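Local coordinates for ssDNA binding protein (Pyrococcus furiosus, PDB 4PSM) that probably binds single-stranded DNA, apparently entrapping it in a tunnel system between subunits, at residues I26-A40 with D67-L79. Sequence-based numbering, arbitrary orientation.
Sequences ITRGKVFPEEVVKAA and DFNIEDGKIVWNL
Helix 33-40 runs beside strand 74-77, the short axes 8.2 Å apart at closest and only 18° from parallel; the closest CA pairs are Val31 with Gly73, Glu35 with Lys74 and Ala39 with Ile75, the first lying just outside both elements. Two hydrogen bonds join helix and strand, each pairing a side chain with backbone. Glu35 OE2 accepts from Ile75 N (2.8 Å, 149° at the hydrogen), the donor lying above the carboxylate plane. Glu35 CG is anti to its own backbone N (chi1 170°) and the chain then bends at chi2, which brings the carboxylate to the strand edge. Glu35 OE1 rests on Lys74 CD at 3.2 Å and forms a long salt bridge with Lys74 NZ. One turn on, the ring N-H of Trp77 NE1 reaches Ala39 O at 2.7 Å, almost in the indole plane but well above the carbonyl plane; Ile75 CG2 covers one indole face, which limits how the ring can turn.

Ala39 CB sits 3.6 Å from Ile75 CB, between the two bonds; the apolar packing extends beyond them, where Ile75 CD1 reaches Thr27 CG2, Val31 CG2 meets Ile70 CG2 at 3.8 Å, and Ile26 CD1 approaches the edge of the Phe68 ring. Leu23 of helix 15-26 touches both Ile75 and Trp77, continuing this apolar layer. Gly73, with positive phi, belongs to the type I' turn 71-74 that links the two strands. Helices and their joining loop thus pack on one side of a beta hairpin that belongs to the three-stranded antiparallel sheet, a two-layer alpha/beta packing in this ThermoDBP-related domain.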
loop_
_atom_site.group_PDB
_atom_site.type_symbol
_atom_site.label_atom_id
_atom_site.label_comp_id
_atom_site.label_asym_id
_atom_site.label_seq_id
_atom_site.Cartn_x
_atom_site.Cartn_y
_atom_site.Cartn_z
ATOM N N ILE A 26 -20.900 -20.147 -3.960
ATOM C CA ILE A 26 -21.474 -21.168 -3.087
ATOM C C ILE A 26 -20.484 -22.253 -2.653
ATOM O O ILE A 26 -20.723 -22.953 -1.671
ATOM C CB ILE A 26 -22.741 -21.808 -3.706
ATOM C CG1 ILE A 26 -22.388 -22.641 -4.941
ATOM C CG2 ILE A 26 -23.774 -20.731 -4.047
ATOM C CD1 ILE A 26 -23.610 -23.105 -5.727
ATOM N N THR A 27 -19.377 -22.393 -3.375
ATOM C CA THR A 27 -18.352 -23.364 -2.996
ATOM C C THR A 27 -17.209 -22.690 -2.241
ATOM O O THR A 27 -16.241 -23.339 -1.860
ATOM C CB THR A 27 -17.775 -24.086 -4.222
ATOM O OG1 THR A 27 -17.181 -23.126 -5.102
ATOM C CG2 THR A 27 -18.858 -24.834 -4.960
ATOM N N ARG A 28 -17.338 -21.383 -2.039
ATOM C CA ARG A 28 -16.331 -20.580 -1.357
ATOM C C ARG A 28 -15.751 -21.301 -0.141
ATOM O O ARG A 28 -16.483 -21.718 0.759
ATOM C CB ARG A 28 -16.948 -19.239 -0.953
ATOM C CG ARG A 28 -16.031 -18.258 -0.248
ATOM C CD ARG A 28 -14.817 -17.882 -1.063
ATOM N NE ARG A 28 -15.082 -17.327 -2.351
ATOM C CZ ARG A 28 -14.384 -17.424 -3.478
ATOM N NH1 ARG A 28 -14.875 -16.760 -4.500
ATOM N NH2 ARG A 28 -13.271 -18.137 -3.631
ATOM N N GLY A 29 -14.431 -21.466 -0.130
ATOM C CA GLY A 29 -13.759 -22.088 0.993
ATOM C C GLY A 29 -13.794 -23.602 0.947
ATOM O O GLY A 29 -12.915 -24.275 1.490
ATOM N N LYS A 30 -14.817 -24.143 0.295
ATOM C CA LYS A 30 -14.988 -25.588 0.208
ATOM C C LYS A 30 -14.175 -26.197 -0.939
ATOM O O LYS A 30 -13.961 -27.404 -0.983
ATOM C CB LYS A 30 -16.470 -25.939 0.041
ATOM C CG LYS A 30 -17.373 -25.428 1.151
ATOM C CD LYS A 30 -18.818 -25.823 0.899
ATOM C CE LYS A 30 -19.730 -25.357 2.023
ATOM N NZ LYS A 30 -21.142 -25.782 1.799
ATOM N N VAL A 31 -13.714 -25.362 -1.862
ATOM C CA VAL A 31 -13.076 -25.867 -3.072
ATOM C C VAL A 31 -12.042 -24.888 -3.633
ATOM O O VAL A 31 -12.190 -23.671 -3.513
ATOM C CB VAL A 31 -14.148 -26.169 -4.163
ATOM C CG1 VAL A 31 -13.556 -26.086 -5.553
ATOM C CG2 VAL A 31 -14.774 -27.537 -3.943
ATOM N N PHE A 32 -10.993 -25.430 -4.246
ATOM C CA PHE A 32 -9.994 -24.611 -4.922
ATOM C C PHE A 32 -10.546 -24.036 -6.222
ATOM O O PHE A 32 -11.270 -24.713 -6.948
ATOM C CB PHE A 32 -8.731 -25.430 -5.200
ATOM C CG PHE A 32 -7.940 -25.761 -3.967
ATOM C CD1 PHE A 32 -7.829 -24.843 -2.933
ATOM C CD2 PHE A 32 -7.313 -26.992 -3.836
ATOM C CE1 PHE A 32 -7.106 -25.143 -1.796
ATOM C CE2 PHE A 32 -6.589 -27.299 -2.700
ATOM C CZ PHE A 32 -6.486 -26.374 -1.680
ATOM N N PRO A 33 -10.193 -22.781 -6.523
ATOM C CA PRO A 33 -10.692 -22.072 -7.707
ATOM C C PRO A 33 -10.546 -22.887 -8.988
ATOM O O PRO A 33 -11.481 -22.932 -9.789
ATOM C CB PRO A 33 -9.804 -20.826 -7.765
ATOM C CG PRO A 33 -9.441 -20.579 -6.344
ATOM C CD PRO A 33 -9.290 -21.945 -5.713
ATOM N N GLU A 34 -9.392 -23.524 -9.178
ATOM C CA GLU A 34 -9.156 -24.305 -10.388
ATOM C C GLU A 34 -10.214 -25.391 -10.560
ATOM O O GLU A 34 -10.574 -25.745 -11.678
ATOM C CB GLU A 34 -7.749 -24.918 -10.398
ATOM C CG GLU A 34 -7.093 -25.011 -9.028
ATOM C CD GLU A 34 -6.500 -23.689 -8.567
ATOM O OE1 GLU A 34 -6.548 -23.410 -7.351
ATOM O OE2 GLU A 34 -5.981 -22.934 -9.422
ATOM N N GLU A 35 -10.712 -25.923 -9.450
ATOM C CA GLU A 35 -11.770 -26.931 -9.516
ATOM C C GLU A 35 -13.091 -26.307 -9.955
ATOM O O GLU A 35 -13.812 -26.882 -10.765
ATOM C CB GLU A 35 -11.942 -27.648 -8.167
ATOM C CG GLU A 35 -13.165 -28.548 -8.079
ATOM C CD GLU A 35 -13.124 -29.707 -9.063
ATOM O OE1 GLU A 35 -12.029 -30.025 -9.568
ATOM O OE2 GLU A 35 -14.190 -30.302 -9.331
ATOM N N VAL A 36 -13.396 -25.130 -9.411
ATOM C CA VAL A 36 -14.582 -24.385 -9.794
ATOM C C VAL A 36 -14.557 -24.102 -11.290
ATOM O O VAL A 36 -15.541 -24.327 -11.999
ATOM C CB VAL A 36 -14.680 -23.058 -9.029
ATOM C CG1 VAL A 36 -15.765 -22.170 -9.627
ATOM C CG2 VAL A 36 -14.948 -23.314 -7.557
ATOM N N VAL A 37 -13.422 -23.613 -11.770
ATOM C CA VAL A 37 -13.276 -23.311 -13.186
ATOM C C VAL A 37 -13.482 -24.571 -14.011
ATOM O O VAL A 37 -14.134 -24.552 -15.052
ATOM C CB VAL A 37 -11.895 -22.706 -13.492
ATOM C CG1 VAL A 37 -11.584 -22.786 -14.984
ATOM C CG2 VAL A 37 -11.834 -21.272 -13.006
ATOM N N LYS A 38 -12.926 -25.670 -13.524
ATOM C CA LYS A 38 -12.976 -26.938 -14.226
ATOM C C LYS A 38 -14.405 -27.498 -14.223
ATOM O O LYS A 38 -14.914 -27.928 -15.249
ATOM C CB LYS A 38 -11.989 -27.918 -13.583
ATOM C CG LYS A 38 -11.755 -29.206 -14.346
ATOM C CD LYS A 38 -12.796 -30.261 -14.009
ATOM C CE LYS A 38 -12.170 -31.647 -13.965
ATOM N NZ LYS A 38 -11.337 -31.917 -15.169
ATOM N N ALA A 39 -15.054 -27.476 -13.065
ATOM C CA ALA A 39 -16.410 -27.993 -12.938
ATOM C C ALA A 39 -17.405 -27.179 -13.770
ATOM O O ALA A 39 -18.267 -27.730 -14.446
ATOM C CB ALA A 39 -16.846 -28.023 -11.471
ATOM N N ALA A 40 -17.279 -25.861 -13.713
ATOM C CA ALA A 40 -18.179 -24.978 -14.429
ATOM C C ALA A 40 -17.993 -25.153 -15.927
ATOM O O ALA A 40 -18.958 -25.178 -16.683
ATOM C CB ALA A 40 -17.937 -23.518 -14.021
ATOM N N ASP A 67 -28.275 -29.589 -9.078
ATOM C CA ASP A 67 -27.721 -30.057 -7.825
ATOM C C ASP A 67 -26.355 -30.655 -8.095
ATOM O O ASP A 67 -26.082 -31.159 -9.192
ATOM C CB ASP A 67 -28.642 -31.084 -7.167
ATOM C CG ASP A 67 -29.876 -30.448 -6.559
ATOM O OD1 ASP A 67 -29.851 -30.139 -5.350
ATOM O OD2 ASP A 67 -30.867 -30.255 -7.292
ATOM N N PHE A 68 -25.488 -30.569 -7.095
ATOM C CA PHE A 68 -24.143 -31.101 -7.203
ATOM C C PHE A 68 -23.660 -31.440 -5.808
ATOM O O PHE A 68 -24.241 -31.007 -4.812
ATOM C CB PHE A 68 -23.211 -30.075 -7.847
ATOM C CG PHE A 68 -22.929 -28.885 -6.971
ATOM C CD1 PHE A 68 -21.771 -28.823 -6.211
ATOM C CD2 PHE A 68 -23.832 -27.834 -6.897
ATOM C CE1 PHE A 68 -21.513 -27.732 -5.397
ATOM C CE2 PHE A 68 -23.580 -26.741 -6.084
ATOM C CZ PHE A 68 -22.415 -26.690 -5.335
ATOM N N ASN A 69 -22.602 -32.227 -5.735
ATOM C CA ASN A 69 -22.017 -32.550 -4.453
ATOM C C ASN A 69 -20.528 -32.281 -4.464
ATOM O O ASN A 69 -19.876 -32.369 -5.508
ATOM C CB ASN A 69 -22.294 -34.004 -4.088
ATOM C CG ASN A 69 -23.091 -34.132 -2.814
ATOM O OD1 ASN A 69 -22.536 -34.096 -1.714
ATOM N ND2 ASN A 69 -24.403 -34.284 -2.951
ATOM N N ILE A 70 -20.001 -31.930 -3.300
ATOM C CA ILE A 70 -18.569 -31.761 -3.147
ATOM C C ILE A 70 -18.024 -33.011 -2.471
ATOM O O ILE A 70 -18.385 -33.331 -1.341
ATOM C CB ILE A 70 -18.234 -30.493 -2.346
ATOM C CG1 ILE A 70 -18.877 -29.269 -3.011
ATOM C CG2 ILE A 70 -16.726 -30.320 -2.219
ATOM C CD1 ILE A 70 -18.550 -27.956 -2.337
ATOM N N GLU A 71 -17.183 -33.741 -3.190
ATOM C CA GLU A 71 -16.596 -34.954 -2.653
ATOM C C GLU A 71 -15.089 -34.914 -2.846
ATOM O O GLU A 71 -14.607 -34.865 -3.977
ATOM C CB GLU A 71 -17.194 -36.181 -3.338
ATOM C CG GLU A 71 -16.734 -37.506 -2.749
ATOM C CD GLU A 71 -17.397 -38.701 -3.407
ATOM O OE1 GLU A 71 -17.946 -38.540 -4.518
ATOM O OE2 GLU A 71 -17.371 -39.800 -2.811
ATOM N N ASP A 72 -14.356 -34.917 -1.736
ATOM C CA ASP A 72 -12.903 -34.835 -1.781
ATOM C C ASP A 72 -12.497 -33.562 -2.504
ATOM O O ASP A 72 -11.621 -33.577 -3.367
ATOM C CB ASP A 72 -12.323 -36.057 -2.493
ATOM C CG ASP A 72 -12.878 -37.362 -1.954
ATOM O OD1 ASP A 72 -12.915 -37.534 -0.719
ATOM O OD2 ASP A 72 -13.288 -38.211 -2.770
ATOM N N GLY A 73 -13.167 -32.464 -2.164
ATOM C CA GLY A 73 -12.862 -31.167 -2.738
ATOM C C GLY A 73 -13.096 -31.098 -4.235
ATOM O O GLY A 73 -12.566 -30.221 -4.913
ATOM N N LYS A 74 -13.891 -32.030 -4.753
ATOM C CA LYS A 74 -14.214 -32.054 -6.180
ATOM C C LYS A 74 -15.706 -31.874 -6.400
ATOM O O LYS A 74 -16.520 -32.510 -5.738
ATOM C CB LYS A 74 -13.760 -33.368 -6.821
ATOM C CG LYS A 74 -12.257 -33.532 -6.920
ATOM C CD LYS A 74 -11.731 -32.964 -8.225
ATOM C CE LYS A 74 -10.252 -33.270 -8.398
ATOM N NZ LYS A 74 -9.767 -32.911 -9.758
ATOM N N ILE A 75 -16.067 -31.001 -7.329
ATOM C CA ILE A 75 -17.475 -30.789 -7.646
ATOM C C ILE A 75 -17.977 -31.893 -8.574
ATOM O O ILE A 75 -17.496 -32.045 -9.699
ATOM C CB ILE A 75 -17.719 -29.402 -8.284
ATOM C CG1 ILE A 75 -17.309 -28.290 -7.315
ATOM C CG2 ILE A 75 -19.183 -29.239 -8.677
ATOM C CD1 ILE A 75 -17.360 -26.908 -7.914
ATOM N N VAL A 76 -18.931 -32.677 -8.088
ATOM C CA VAL A 76 -19.535 -33.718 -8.912
ATOM C C VAL A 76 -20.970 -33.331 -9.263
ATOM O O VAL A 76 -21.852 -33.253 -8.405
ATOM C CB VAL A 76 -19.442 -35.134 -8.263
ATOM C CG1 VAL A 76 -18.176 -35.256 -7.413
ATOM C CG2 VAL A 76 -20.675 -35.457 -7.446
ATOM N N TRP A 77 -21.191 -33.038 -10.535
ATOM C CA TRP A 77 -22.506 -32.624 -10.974
ATOM C C TRP A 77 -23.442 -33.818 -10.951
ATOM O O TRP A 77 -23.015 -34.956 -11.134
ATOM C CB TRP A 77 -22.452 -32.030 -12.382
ATOM C CG TRP A 77 -21.626 -30.781 -12.489
ATOM C CD1 TRP A 77 -20.462 -30.624 -13.186
ATOM C CD2 TRP A 77 -21.905 -29.511 -11.883
ATOM N NE1 TRP A 77 -20.000 -29.332 -13.055
ATOM C CE2 TRP A 77 -20.865 -28.631 -12.259
ATOM C CE3 TRP A 77 -22.932 -29.032 -11.059
ATOM C CZ2 TRP A 77 -20.826 -27.302 -11.843
ATOM C CZ3 TRP A 77 -22.887 -27.713 -10.640
ATOM C CH2 TRP A 77 -21.839 -26.863 -11.033
ATOM N N ASN A 78 -24.714 -33.548 -10.693
ATOM C CA ASN A 78 -25.770 -34.528 -10.894
ATOM C C ASN A 78 -26.570 -34.109 -12.119
ATOM O O ASN A 78 -27.557 -33.377 -12.012
ATOM C CB ASN A 78 -26.670 -34.606 -9.665
ATOM C CG ASN A 78 -27.821 -35.574 -9.847
ATOM O OD1 ASN A 78 -27.823 -36.395 -10.767
ATOM N ND2 ASN A 78 -28.811 -35.483 -8.968
ATOM N N LEU A 79 -26.119 -34.555 -13.285
ATOM C CA LEU A 79 -26.691 -34.126 -14.553
ATOM C C LEU A 79 -28.193 -34.387 -14.640
ATOM O O LEU A 79 -28.909 -33.720 -15.388
ATOM C CB LEU A 79 -25.959 -34.814 -15.702
ATOM C CG LEU A 79 -24.690 -34.127 -16.222
ATOM C CD1 LEU A 79 -24.261 -32.868 -15.462
ATOM C CD2 LEU A 79 -23.524 -35.059 -16.588
#